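Long-range contact in ripening-associated protein (Musa acuminata, PDB 4PIT), which binds mannose-containing glycans, here a dimannose, as a jacalin-related lectin with two sugar pockets in each chain: residues I65-G70 and F94-K99. The protein carries 1 engineered substitution. Numbering follows the deposited sequence.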
loop_
_atom_site.group_PDB
_atom_site.type_symbol
_atom_site.label_atom_id
_atom_site.label_comp_id
_atom_site.label_asym_id
_atom_site.label_seq_id
_atom_site.Cartn_x
_atom_site.Cartn_y
_atom_site.Cartn_z
ATOM N N ILE B 65 13.762 15.834 -2.342
ATOM C CA ILE B 65 12.902 15.896 -1.182
ATOM C C ILE B 65 13.836 15.927 0.003
ATOM O O ILE B 65 14.444 14.898 0.310
ATOM C CB ILE B 65 11.905 14.710 -1.096
ATOM C CG1 ILE B 65 11.040 14.631 -2.373
ATOM C CG2 ILE B 65 11.040 14.821 0.193
ATOM C CD1 ILE B 65 10.142 13.351 -2.418
ATOM N N VAL B 66 14.037 17.101 0.622
ATOM C CA VAL B 66 14.949 17.229 1.755
ATOM C C VAL B 66 14.099 17.382 2.991
ATOM O O VAL B 66 13.384 18.392 3.128
ATOM C CB VAL B 66 15.941 18.419 1.580
ATOM C CG1 VAL B 66 16.976 18.465 2.710
ATOM C CG2 VAL B 66 16.644 18.377 0.233
ATOM N N LEU B 67 14.131 16.388 3.876
ATOM C CA LEU B 67 13.284 16.427 5.069
ATOM C C LEU B 67 13.750 17.450 6.097
ATOM O O LEU B 67 14.899 17.422 6.534
ATOM C CB LEU B 67 13.183 15.040 5.715
ATOM C CG LEU B 67 12.629 13.947 4.788
ATOM C CD1 LEU B 67 12.704 12.567 5.488
ATOM C CD2 LEU B 67 11.194 14.268 4.358
ATOM N N GLN B 68 12.824 18.319 6.506
ATOM C CA GLN B 68 13.101 19.305 7.560
ATOM C C GLN B 68 13.020 18.609 8.937
ATOM O O GLN B 68 12.564 17.457 9.036
ATOM C CB GLN B 68 12.106 20.469 7.458
ATOM C CG GLN B 68 12.180 21.187 6.108
ATOM C CD GLN B 68 10.890 21.871 5.733
ATOM O OE1 GLN B 68 10.132 21.403 4.867
ATOM N NE2 GLN B 68 10.622 23.006 6.358
ATOM N N GLU B 69 13.459 19.291 10.013
ATOM C CA GLU B 69 13.327 18.689 11.346
ATOM C C GLU B 69 11.834 18.509 11.608
ATOM O O GLU B 69 11.039 19.393 11.276
ATOM C CB GLU B 69 14.009 19.556 12.436
ATOM C CG GLU B 69 14.155 18.868 13.790
ATOM C CD GLU B 69 14.975 17.589 13.851
ATOM O OE1 GLU B 69 16.019 17.508 13.164
ATOM O OE2 GLU B 69 14.582 16.676 14.613
ATOM N N GLY B 70 11.468 17.322 12.070
ATOM C CA GLY B 70 10.078 16.973 12.344
ATOM C C GLY B 70 9.250 16.620 11.118
ATOM O O GLY B 70 8.026 16.507 11.212
ATOM N N PHE B 94 5.779 11.494 -3.441
ATOM C CA PHE B 94 5.694 11.240 -2.000
ATOM C C PHE B 94 4.972 12.353 -1.310
ATOM O O PHE B 94 5.028 13.504 -1.768
ATOM C CB PHE B 94 7.107 11.173 -1.379
ATOM C CG PHE B 94 7.904 9.952 -1.760
ATOM C CD1 PHE B 94 8.711 9.953 -2.894
ATOM C CD2 PHE B 94 7.843 8.797 -0.988
ATOM C CE1 PHE B 94 9.453 8.814 -3.247
ATOM C CE2 PHE B 94 8.585 7.651 -1.349
ATOM C CZ PHE B 94 9.383 7.674 -2.476
ATOM N N SER B 95 4.384 12.036 -0.160
ATOM C CA SER B 95 3.779 12.998 0.750
ATOM C C SER B 95 4.539 12.989 2.050
ATOM O O SER B 95 4.944 11.933 2.516
ATOM C CB SER B 95 2.320 12.625 1.056
ATOM O OG SER B 95 1.564 12.426 -0.125
ATOM N N THR B 96 4.732 14.157 2.642
ATOM C CA THR B 96 5.247 14.243 3.997
ATOM C C THR B 96 4.116 14.812 4.837
ATOM O O THR B 96 3.066 15.177 4.313
ATOM C CB THR B 96 6.531 15.060 4.130
ATOM O OG1 THR B 96 6.203 16.451 3.988
ATOM C CG2 THR B 96 7.643 14.628 3.177
ATOM N N ASN B 97 4.341 14.921 6.144
ATOM C CA ASN B 97 3.348 15.533 7.014
ATOM C C ASN B 97 3.283 17.053 6.751
ATOM O O ASN B 97 2.391 17.714 7.278
ATOM C CB ASN B 97 3.692 15.235 8.474
ATOM C CG ASN B 97 5.073 15.701 8.882
ATOM O OD1 ASN B 97 6.063 15.492 8.180
ATOM N ND2 ASN B 97 5.183 16.329 10.052
ATOM N N LYS B 98 4.208 17.601 5.930
ATOM C CA LYS B 98 4.259 19.030 5.612
ATOM C C LYS B 98 3.715 19.326 4.213
ATOM O O LYS B 98 3.023 20.341 4.047
ATOM C CB LYS B 98 5.673 19.596 5.787
ATOM C CG LYS B 98 6.169 19.475 7.231
ATOM C CD LYS B 98 7.004 20.662 7.705
ATOM C CE LYS B 98 7.247 20.641 9.208
ATOM N NZ LYS B 98 5.984 20.580 10.008
ATOM N N LYS B 99 4.007 18.474 3.204
ATOM C CA LYS B 99 3.485 18.739 1.869
ATOM C C LYS B 99 3.627 17.558 0.932
ATOM O O LYS B 99 4.260 16.572 1.267
ATOM C CB LYS B 99 4.180 19.955 1.243
ATOM C CG LYS B 99 5.675 19.839 1.140
ATOM C CD LYS B 99 6.152 20.836 0.088
ATOM C CE LYS B 99 7.523 21.365 0.386
#
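Ile65 lays its terminal methyl against the root of the Phe94 ring, CD1 of Ile65 lying 3.7 Å from CD1 of Phe94 and 3.9 Å from CB of Phe94. The isoleucine lies roughly perpendicular to the phenylalanine side chain, and the methyl meets the ring obliquely. An extended chain, with CD1 anti to CA (chi2 173°), carries the isoleucine tip across to the phenylalanine; Ile31 touches both residues, and Leu73 and Met76 pack on Phe94 from strand 73-83. Farther along, CD2 of Leu67 rests 3.8 Å from CG2 of Thr96, where the leucine and threonine side chains pass side by side, pointing opposite ways. In the β-prism of the jacalin-like lectins, three four-stranded antiparallel sheets pack around a common core; strand 61-66 lies at the edge of one and strand 86-96 is an inner strand of the next, and Ile65 and Phe94 meet between them.

Beyond the strand ends the contact turns polar. Thr96 gives its methyl to Leu67 while its hydroxyl faces its own turn: OG1 accepts from N of Lys98 at 3.0 Å, giving an ST turn, and from N of Lys99 at 3.1 Å, which makes it an ST motif as well. The same oxygen is hydrogen-bonded to the carboxylate of Glu71, whose other oxygen pairs with the backbone N of Gln68, linking the two loops through a single acid. Asn97 bridges the gap directly. Its ND2 donates to O of Gly70 at 3.1 Å, fairly straight at 158°, arriving in the carbonyl plane although the acceptor sits somewhat out of the amide plane. With OD1 bound to the backbone N of Tyr72, both ends of the amide are engaged by the 70-72 backbone, which should fix its rotation. At the exposed margin the aliphatic chain of Lys98 runs past Gln68 and Glu69, its CE 4.5 Å from O of Glu69.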